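PDB 4J8L: uncharacterized protein YhfS from Escherichia coli, which is of uncertain function but carries pyridoxal 5'-phosphate covalently bound to a lysine and may have cysteine synthase activity. Local coordinates for residues Ala84-Pro89 with Pro166-Asp171; Gly251-Leu256 with Ile340-Ser345; Ile315-Tyr320 with Leu351-Glu356. All blocks are in the same frame, centred on the assembly; numbering follows the deposited sequence.

How the contacts relate
Reading from the N terminus, contact 1 comes first and is finished before the others begin: it closes the loop from Pro89 to Pro166, which holds strands 92-96, 114-118 and 137-141, and ties helix 74-86 to strand 167-170 of the large mixed sheet. Contacts 2 and 3 lie on the other side of the chain's centre and cross, because Ile315-Tyr320 falls inside the loop closed by Gly251-Leu256 and Ile340-Ser345, while Leu351-Glu356 follows it. Contact 2 joins helix 229-261 to the end of strand 337-341; contact 3 joins helix 347-360 to neighbouring strand 318-320. Their centres are about 10 Å apart, and Asn341 O probably accepts a hydrogen bond from Leu318 N.

Contact 1. Residues Ala84-Pro89 with Pro166-Asp171; sequences AALLKP and PALTDD
One methyl of Leu86, CD1, sits over a face of the peptide plane that joins Ala167 to Leu168, 4.2 Å from Ala167 C and close to Leu168 N as well. The same methyl reaches Leu168 CB at 3.8 Å, while the second branch, CD2, slides past the Pro166 ring with its nearest approach at Pro166 CB, 4.1 Å away. The two branches thus lie along one side of the segment, CD1 at Leu168 and CD2 at Pro166. The fork is presented this way because Leu86 CG stands opposite its own carbonyl carbon (chi1 -69°) and CD1 then continues the chain outward in an extended form (chi2 -178°).

This is helix-on-sheet packing in the large domain of the fold-type I PLP enzymes, whose mixed seven-stranded sheet includes strand 167-170. Pro166 and Leu168 face the late part of helix 74-86, and the intervening Ala167 turns its methyl to helix 153-162 beyond the sheet. Val212 of helix 210-219 also packs against Leu86, so two helices share this side.

Further along the strand the character becomes polar. The carboxylate of Asp171 receives the hydroxyl of Thr169 on the syn side of OD2, with OG1 2.7 Å from OD2 and 26° out of the carboxylate plane; its OD1 is held by His142 ND1 and Gly182 N. Asp170 OD2 lies close to N1 of the lysine-bound cofactor at position 196, the place where fold-type I enzymes keep an aspartate beside the pyridine nitrogen.

Between helix and strand themselves, however, everything that meets is aliphatic carbon or the flat of a peptide. The attraction is therefore dispersive and hydrophobic, set by the fit of one forked side chain rather than by directional bonds.

Contact 2. Residues Gly251-Leu256 with Ile340-Ser345; sequences GVSERL and INPNRS
Val252 packs against a type II' beta turn, Pro342 to Ser345, that follows strand 337-341 in the C-terminal domain; the long helix 229-261 lies over this turn. Starting at the base of the side chain, Val252 CB is 4.0 Å from Ser345 O. Of the two methyls, CG1 stands opposite the backbone N (chi1 167°) and touches both Ser345 O and Pro342 CB, the latter 3.8 Å away. The other, CG2, comes to 3.5 Å from Ser345 O. The carbonyl oxygen of Ser345 is thus met by both branches of the valine, and the proline ring by only one of them.

One residue further along the helix, Ser253 OG lies against the same ring, 3.4 Å from Pro342 CG, so that the ring touches two successive helix residues. Ser253 OG also makes a weak hydrogen bond to Gln249 O, one helical turn back.

Hydrogen bonds hold the turn and the residue before it. Asn341 OD1 accepts from Asn343 N in an Asx turn, the donor tilted 28° from the carbonyl plane, and Asn343 ND2 bonds to Pro316 O on the neighbouring segment. Within the turn, Pro342 O takes two donors from a single residue: Ser345 N at 3.0 Å, and Ser345 OG, which lies in the carbonyl plane on a lone pair, 2.7 Å from Pro342 O.

Contact 3. Residues Ile315-Tyr320 with Leu351-Glu356; sequences IPPLFY and LRILRE
Phe319 and Ile353 cross obliquely where helix 347-360 covers the antiparallel sheet of the C-terminal domain at its outer strand, 318-320. The far end of the Phe319 ring is what reaches the helix: CZ lies 3.9 Å from Ile353 CG2, and the adjoining CE2 is the same 3.9 Å from Leu354 CG. The ring therefore comes up against two consecutive helix residues, inclined to both of them. Its course from the strand is fixed by CG standing opposite the carbonyl carbon (chi1 -79°), and around it gather Leu294 and Ala297 of helix 290-299, Ile338 and Ile340 of the next strand, and Val350.

Ile353 divides its branches between two partners. While CG2 turns to the phenyl ring, the longer arm leads through CG1 to CD1, which meets Pro317 CG at 4.1 Å. Leu354 meets the ring at CE2, with CD2 as well as CG close to that atom. An alanine in place of Phe319 would probably open a gap between strand and helix, with Ile353 CG2 and Leu354 CG both losing the ring atoms they pack against.

All four residues that touch are buried, and the contact is apolar throughout. One charged pair lies within the helix: the carboxylate of Glu356 lies at the edge of the Arg352 guanidinium, its CD in the plane of that group, and Arg352 NH1 forms a salt bridge to Glu356 OE1 at 3.1 Å.

Contact 1. Residues Ala84-Pro89 with Pro166-Asp171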
loop_
_atom_site.group_PDB
_atom_site.type_symbol
_atom_site.label_atom_id
_atom_site.label_comp_id
_atom_site.label_asym_id
_atom_site.label_seq_id
_atom_site.Cartn_x
_atom_site.Cartn_y
_atom_site.Cartn_z
ATOM N N ALA A 84 16.945 -6.118 -4.068
ATOM C CA ALA A 84 18.064 -7.032 -4.302
ATOM C C ALA A 84 18.266 -7.356 -5.779
ATOM O O ALA A 84 19.373 -7.697 -6.203
ATOM C CB ALA A 84 17.887 -8.310 -3.500
ATOM N N ALA A 85 17.196 -7.242 -6.557
ATOM C CA ALA A 85 17.266 -7.489 -7.990
ATOM C C ALA A 85 17.677 -6.245 -8.789
ATOM O O ALA A 85 18.015 -6.355 -9.971
ATOM C CB ALA A 85 15.931 -8.028 -8.492
ATOM N N LEU A 86 17.660 -5.074 -8.149
ATOM C CA LEU A 86 18.010 -3.826 -8.837
ATOM C C LEU A 86 19.409 -3.328 -8.510
ATOM O O LEU A 86 20.046 -2.644 -9.323
ATOM C CB LEU A 86 17.000 -2.720 -8.525
ATOM C CG LEU A 86 15.597 -2.890 -9.105
ATOM C CD1 LEU A 86 14.724 -1.701 -8.751
ATOM C CD2 LEU A 86 15.649 -3.089 -10.617
ATOM N N LEU A 87 19.899 -3.657 -7.323
ATOM C CA LEU A 87 21.251 -3.238 -6.990
ATOM C C LEU A 87 21.984 -4.169 -6.033
ATOM O O LEU A 87 21.393 -5.072 -5.438
ATOM C CB LEU A 87 21.292 -1.775 -6.524
ATOM C CG LEU A 87 20.807 -1.342 -5.145
ATOM C CD1 LEU A 87 21.272 0.084 -4.905
ATOM C CD2 LEU A 87 19.309 -1.415 -5.035
ATOM N N LYS A 88 23.293 -3.950 -5.938
ATOM C CA LYS A 88 24.188 -4.790 -5.156
ATOM C C LYS A 88 24.443 -4.131 -3.812
ATOM O O LYS A 88 24.238 -2.926 -3.673
ATOM C CB LYS A 88 25.518 -4.967 -5.904
ATOM C CG LYS A 88 25.378 -5.711 -7.225
ATOM C CD LYS A 88 26.698 -5.751 -7.981
ATOM C CE LYS A 88 26.559 -6.525 -9.285
ATOM N NZ LYS A 88 27.845 -6.574 -10.033
ATOM N N PRO A 89 24.877 -4.921 -2.817
ATOM C CA PRO A 89 25.249 -4.368 -1.518
ATOM C C PRO A 89 26.288 -3.266 -1.689
ATOM O O PRO A 89 27.228 -3.419 -2.473
ATOM C CB PRO A 89 25.897 -5.556 -0.809
ATOM C CG PRO A 89 25.277 -6.734 -1.414
ATOM C CD PRO A 89 24.979 -6.391 -2.838
ATOM N N PRO A 166 16.969 2.829 -12.700
ATOM C CA PRO A 166 15.923 1.832 -12.437
ATOM C C PRO A 166 15.131 2.215 -11.198
ATOM O O PRO A 166 15.727 2.658 -10.211
ATOM C CB PRO A 166 16.716 0.552 -12.174
ATOM C CG PRO A 166 18.026 0.763 -12.860
ATOM C CD PRO A 166 18.314 2.229 -12.713
ATOM N N ALA A 167 13.811 2.059 -11.245
ATOM C CA ALA A 167 12.968 2.517 -10.152
ATOM C C ALA A 167 12.030 1.433 -9.641
ATOM O O ALA A 167 11.377 0.733 -10.420
ATOM C CB ALA A 167 12.173 3.745 -10.568
ATOM N N LEU A 168 11.974 1.313 -8.320
ATOM C CA LEU A 168 11.021 0.429 -7.660
ATOM C C LEU A 168 9.995 1.274 -6.928
ATOM O O LEU A 168 10.350 2.253 -6.277
ATOM C CB LEU A 168 11.755 -0.454 -6.654
ATOM C CG LEU A 168 10.943 -1.402 -5.773
ATOM C CD1 LEU A 168 11.775 -2.636 -5.499
ATOM C CD2 LEU A 168 10.525 -0.741 -4.450
ATOM N N THR A 169 8.722 0.896 -7.015
ATOM C CA THR A 169 7.718 1.574 -6.213
ATOM C C THR A 169 7.198 0.697 -5.084
ATOM O O THR A 169 7.003 -0.511 -5.236
ATOM C CB THR A 169 6.531 2.084 -7.052
ATOM O OG1 THR A 169 5.995 1.005 -7.830
ATOM C CG2 THR A 169 6.981 3.213 -7.974
ATOM N N ASP A 170 6.983 1.344 -3.946
ATOM C CA ASP A 170 6.330 0.764 -2.784
ATOM C C ASP A 170 4.879 1.209 -2.894
ATOM O O ASP A 170 4.549 2.352 -2.602
ATOM C CB ASP A 170 6.996 1.350 -1.528
ATOM C CG ASP A 170 6.302 0.955 -0.224
ATOM O OD1 ASP A 170 5.190 0.394 -0.245
ATOM O OD2 ASP A 170 6.878 1.242 0.844
ATOM N N ASP A 171 4.008 0.297 -3.315
ATOM C CA ASP A 171 2.626 0.645 -3.649
ATOM C C ASP A 171 1.634 0.259 -2.558
ATOM O O ASP A 171 0.420 0.301 -2.787
ATOM C CB ASP A 171 2.209 -0.025 -4.970
ATOM C CG ASP A 171 2.970 0.521 -6.167
ATOM O OD1 ASP A 171 2.627 1.627 -6.627
ATOM O OD2 ASP A 171 3.907 -0.157 -6.651
#

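Contact 2. Residues Gly251-Leu256 with Ile340-Ser345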
loop_
_atom_site.group_PDB
_atom_site.type_symbol
_atom_site.label_atom_id
_atom_site.label_comp_id
_atom_site.label_asym_id
_atom_site.label_seq_id
_atom_site.Cartn_x
_atom_site.Cartn_y
_atom_site.Cartn_z
ATOM N N GLY A 251 -15.997 6.503 -0.404
ATOM C CA GLY A 251 -17.239 7.247 -0.299
ATOM C C GLY A 251 -17.622 7.538 1.142
ATOM O O GLY A 251 -18.060 8.651 1.467
ATOM N N VAL A 252 -17.476 6.535 2.004
ATOM C CA VAL A 252 -17.733 6.700 3.440
ATOM C C VAL A 252 -16.840 7.794 4.029
ATOM O O VAL A 252 -17.310 8.678 4.750
ATOM C CB VAL A 252 -17.520 5.371 4.194
ATOM C CG1 VAL A 252 -17.465 5.582 5.695
ATOM C CG2 VAL A 252 -18.630 4.385 3.839
ATOM N N SER A 253 -15.552 7.753 3.700
ATOM C CA SER A 253 -14.627 8.756 4.213
ATOM C C SER A 253 -14.983 10.170 3.757
ATOM O O SER A 253 -14.920 11.110 4.549
ATOM C CB SER A 253 -13.186 8.412 3.853
ATOM O OG SER A 253 -12.759 7.291 4.602
ATOM N N GLU A 254 -15.377 10.324 2.495
ATOM C CA GLU A 254 -15.784 11.637 2.009
ATOM C C GLU A 254 -17.065 12.109 2.699
ATOM O O GLU A 254 -17.176 13.278 3.077
ATOM C CB GLU A 254 -15.969 11.637 0.489
ATOM C CG GLU A 254 -14.678 11.418 -0.312
ATOM C CD GLU A 254 -13.820 12.674 -0.458
ATOM O OE1 GLU A 254 -14.144 13.720 0.151
ATOM O OE2 GLU A 254 -12.811 12.611 -1.195
ATOM N N ARG A 255 -18.031 11.214 2.874
ATOM C CA ARG A 255 -19.285 11.630 3.513
ATOM C C ARG A 255 -19.078 11.971 4.993
ATOM O O ARG A 255 -19.662 12.933 5.506
ATOM C CB ARG A 255 -20.396 10.593 3.314
ATOM C CG ARG A 255 -20.875 10.513 1.856
ATOM C CD ARG A 255 -22.121 9.647 1.684
ATOM N NE ARG A 255 -21.940 8.305 2.233
ATOM C CZ ARG A 255 -21.365 7.292 1.584
ATOM N NH1 ARG A 255 -20.927 7.448 0.341
ATOM N NH2 ARG A 255 -21.233 6.117 2.185
ATOM N N LEU A 256 -18.236 11.187 5.656
ATOM C CA LEU A 256 -17.869 11.426 7.042
ATOM C C LEU A 256 -17.180 12.778 7.179
ATOM O O LEU A 256 -17.503 13.556 8.077
ATOM C CB LEU A 256 -16.944 10.316 7.529
ATOM C CG LEU A 256 -16.402 10.403 8.950
ATOM C CD1 LEU A 256 -17.547 10.428 9.941
ATOM C CD2 LEU A 256 -15.491 9.214 9.200
ATOM N N ILE A 340 -8.752 7.747 11.881
ATOM C CA ILE A 340 -9.871 6.824 11.699
ATOM C C ILE A 340 -9.850 6.221 10.304
ATOM O O ILE A 340 -9.883 6.952 9.312
ATOM C CB ILE A 340 -11.234 7.510 11.896
ATOM C CG1 ILE A 340 -11.359 8.068 13.311
ATOM C CG2 ILE A 340 -12.378 6.498 11.684
ATOM C CD1 ILE A 340 -12.664 8.796 13.543
ATOM N N ASN A 341 -9.772 4.893 10.239
ATOM C CA ASN A 341 -9.917 4.175 8.972
ATOM C C ASN A 341 -11.246 3.442 9.053
ATOM O O ASN A 341 -11.380 2.476 9.809
ATOM C CB ASN A 341 -8.765 3.194 8.786
ATOM C CG ASN A 341 -8.760 2.545 7.404
ATOM O OD1 ASN A 341 -9.809 2.356 6.791
ATOM N ND2 ASN A 341 -7.571 2.200 6.916
ATOM N N PRO A 342 -12.243 3.912 8.295
ATOM C CA PRO A 342 -13.586 3.322 8.404
ATOM C C PRO A 342 -13.650 1.828 8.077
ATOM O O PRO A 342 -14.622 1.184 8.464
ATOM C CB PRO A 342 -14.392 4.107 7.367
ATOM C CG PRO A 342 -13.676 5.428 7.262
ATOM C CD PRO A 342 -12.223 5.056 7.365
ATOM N N ASN A 343 -12.663 1.291 7.363
ATOM C CA ASN A 343 -12.736 -0.098 6.945
ATOM C C ASN A 343 -14.079 -0.377 6.267
ATOM O O ASN A 343 -14.443 0.348 5.350
ATOM C CB ASN A 343 -12.432 -1.055 8.104
ATOM C CG ASN A 343 -10.960 -1.018 8.510
ATOM O OD1 ASN A 343 -10.081 -0.912 7.656
ATOM N ND2 ASN A 343 -10.689 -1.105 9.809
ATOM N N ARG A 344 -14.831 -1.367 6.743
ATOM C CA ARG A 344 -16.071 -1.758 6.062
ATOM C C ARG A 344 -17.318 -1.067 6.627
ATOM O O ARG A 344 -18.443 -1.365 6.192
ATOM C CB ARG A 344 -16.279 -3.280 6.121
ATOM C CG ARG A 344 -15.068 -4.115 5.706
ATOM C CD ARG A 344 -14.900 -4.219 4.184
ATOM N NE ARG A 344 -14.476 -2.965 3.546
ATOM C CZ ARG A 344 -13.256 -2.442 3.629
ATOM N NH1 ARG A 344 -12.984 -1.309 2.996
ATOM N NH2 ARG A 344 -12.314 -3.032 4.353
ATOM N N SER A 345 -17.119 -0.172 7.587
ATOM C CA SER A 345 -18.240 0.511 8.239
ATOM C C SER A 345 -18.748 1.694 7.420
ATOM O O SER A 345 -18.102 2.140 6.469
ATOM C CB SER A 345 -17.833 0.994 9.631
ATOM O OG SER A 345 -16.934 2.078 9.543
#

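Contact 3. Residues Ile315-Tyr320 with Leu351-Glu356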
loop_
_atom_site.group_PDB
_atom_site.type_symbol
_atom_site.label_atom_id
_atom_site.label_comp_id
_atom_site.label_asym_id
_atom_site.label_seq_id
_atom_site.Cartn_x
_atom_site.Cartn_y
_atom_site.Cartn_z
ATOM N N ILE A 315 -12.796 -5.452 9.822
ATOM C CA ILE A 315 -14.119 -5.053 9.367
ATOM C C ILE A 315 -14.655 -3.779 10.058
ATOM O O ILE A 315 -15.030 -2.821 9.371
ATOM C CB ILE A 315 -15.088 -6.264 9.430
ATOM C CG1 ILE A 315 -14.716 -7.235 8.290
ATOM C CG2 ILE A 315 -16.534 -5.802 9.368
ATOM C CD1 ILE A 315 -15.303 -8.625 8.423
ATOM N N PRO A 316 -14.689 -3.755 11.406
ATOM C CA PRO A 316 -15.130 -2.527 12.087
ATOM C C PRO A 316 -14.114 -1.403 11.844
ATOM O O PRO A 316 -12.981 -1.673 11.443
ATOM C CB PRO A 316 -15.133 -2.928 13.574
ATOM C CG PRO A 316 -15.158 -4.422 13.591
ATOM C CD PRO A 316 -14.350 -4.813 12.379
ATOM N N PRO A 317 -14.514 -0.153 12.086
ATOM C CA PRO A 317 -13.587 0.952 11.816
ATOM C C PRO A 317 -12.436 0.943 12.813
ATOM O O PRO A 317 -12.631 0.576 13.978
ATOM C CB PRO A 317 -14.464 2.191 12.036
ATOM C CG PRO A 317 -15.471 1.747 13.067
ATOM C CD PRO A 317 -15.773 0.307 12.702
ATOM N N LEU A 318 -11.254 1.357 12.358
ATOM C CA LEU A 318 -10.097 1.504 13.233
ATOM C C LEU A 318 -10.051 2.943 13.748
ATOM O O LEU A 318 -10.050 3.872 12.947
ATOM C CB LEU A 318 -8.818 1.203 12.457
ATOM C CG LEU A 318 -7.455 1.506 13.090
ATOM C CD1 LEU A 318 -7.136 0.531 14.215
ATOM C CD2 LEU A 318 -6.392 1.441 11.998
ATOM N N PHE A 319 -10.039 3.103 15.071
ATOM C CA PHE A 319 -9.792 4.401 15.734
ATOM C C PHE A 319 -8.435 4.228 16.411
ATOM O O PHE A 319 -8.308 3.391 17.312
ATOM C CB PHE A 319 -10.834 4.678 16.822
ATOM C CG PHE A 319 -12.179 5.177 16.324
ATOM C CD1 PHE A 319 -12.849 4.552 15.276
ATOM C CD2 PHE A 319 -12.807 6.234 16.977
ATOM C CE1 PHE A 319 -14.106 5.006 14.869
ATOM C CE2 PHE A 319 -14.050 6.699 16.581
ATOM C CZ PHE A 319 -14.711 6.081 15.526
ATOM N N TYR A 320 -7.426 4.998 15.985
ATOM C CA TYR A 320 -6.037 4.697 16.313
ATOM C C TYR A 320 -5.257 5.972 16.612
ATOM O O TYR A 320 -5.657 7.063 16.213
ATOM C CB TYR A 320 -5.376 3.975 15.124
ATOM C CG TYR A 320 -4.122 3.183 15.440
ATOM C CD1 TYR A 320 -4.028 2.423 16.605
ATOM C CD2 TYR A 320 -3.045 3.174 14.563
ATOM C CE1 TYR A 320 -2.882 1.689 16.895
ATOM C CE2 TYR A 320 -1.895 2.448 14.842
ATOM C CZ TYR A 320 -1.820 1.704 16.010
ATOM O OH TYR A 320 -0.688 0.967 16.293
ATOM N N LEU A 351 -19.649 8.081 13.119
ATOM C CA LEU A 351 -20.137 9.279 13.806
ATOM C C LEU A 351 -20.763 8.916 15.151
ATOM O O LEU A 351 -20.545 9.605 16.155
ATOM C CB LEU A 351 -21.141 10.019 12.919
ATOM C CG LEU A 351 -21.573 11.441 13.240
ATOM C CD1 LEU A 351 -20.384 12.377 13.120
ATOM C CD2 LEU A 351 -22.674 11.854 12.281
ATOM N N ARG A 352 -21.532 7.831 15.172
ATOM C CA ARG A 352 -22.169 7.389 16.402
ATOM C C ARG A 352 -21.135 6.978 17.446
ATOM O O ARG A 352 -21.221 7.366 18.607
ATOM C CB ARG A 352 -23.136 6.233 16.140
ATOM C CG ARG A 352 -23.814 5.712 17.416
ATOM C CD ARG A 352 -24.737 4.519 17.140
ATOM N NE ARG A 352 -24.026 3.380 16.553
ATOM C CZ ARG A 352 -23.200 2.586 17.228
ATOM N NH1 ARG A 352 -22.963 2.809 18.519
ATOM N NH2 ARG A 352 -22.589 1.579 16.608
ATOM N N ILE A 353 -20.156 6.182 17.034
ATOM C CA ILE A 353 -19.120 5.757 17.966
ATOM C C ILE A 353 -18.360 6.974 18.490
ATOM O O ILE A 353 -18.059 7.070 19.688
ATOM C CB ILE A 353 -18.149 4.745 17.311
ATOM C CG1 ILE A 353 -18.879 3.432 17.029
ATOM C CG2 ILE A 353 -16.958 4.487 18.224
ATOM C CD1 ILE A 353 -18.040 2.459 16.197
ATOM N N LEU A 354 -18.067 7.918 17.598
ATOM C CA LEU A 354 -17.409 9.164 18.006
ATOM C C LEU A 354 -18.219 9.916 19.059
ATOM O O LEU A 354 -17.686 10.309 20.101
ATOM C CB LEU A 354 -17.200 10.077 16.802
ATOM C CG LEU A 354 -15.794 10.194 16.228
ATOM C CD1 LEU A 354 -15.783 11.222 15.114
ATOM C CD2 LEU A 354 -14.808 10.572 17.325
ATOM N N ARG A 355 -19.507 10.120 18.786
ATOM C CA ARG A 355 -20.366 10.872 19.702
ATOM C C ARG A 355 -20.554 10.176 21.043
ATOM O O ARG A 355 -20.486 10.809 22.097
ATOM C CB ARG A 355 -21.737 11.134 19.072
ATOM C CG ARG A 355 -21.739 12.198 17.992
ATOM C CD ARG A 355 -23.043 12.159 17.199
ATOM N NE ARG A 355 -23.273 13.406 16.480
ATOM C CZ ARG A 355 -24.105 13.540 15.454
ATOM N NH1 ARG A 355 -24.793 12.496 15.009
ATOM N NH2 ARG A 355 -24.247 14.724 14.872
ATOM N N GLU A 356 -20.805 8.873 21.001
ATOM C CA GLU A 356 -21.011 8.107 22.224
ATOM C C GLU A 356 -19.746 8.073 23.082
ATOM O O GLU A 356 -19.818 8.155 24.313
ATOM C CB GLU A 356 -21.482 6.692 21.899
ATOM C CG GLU A 356 -22.893 6.615 21.328
ATOM C CD GLU A 356 -23.296 5.191 21.006
ATOM O OE1 GLU A 356 -22.470 4.281 21.216
ATOM O OE2 GLU A 356 -24.439 4.978 20.559
#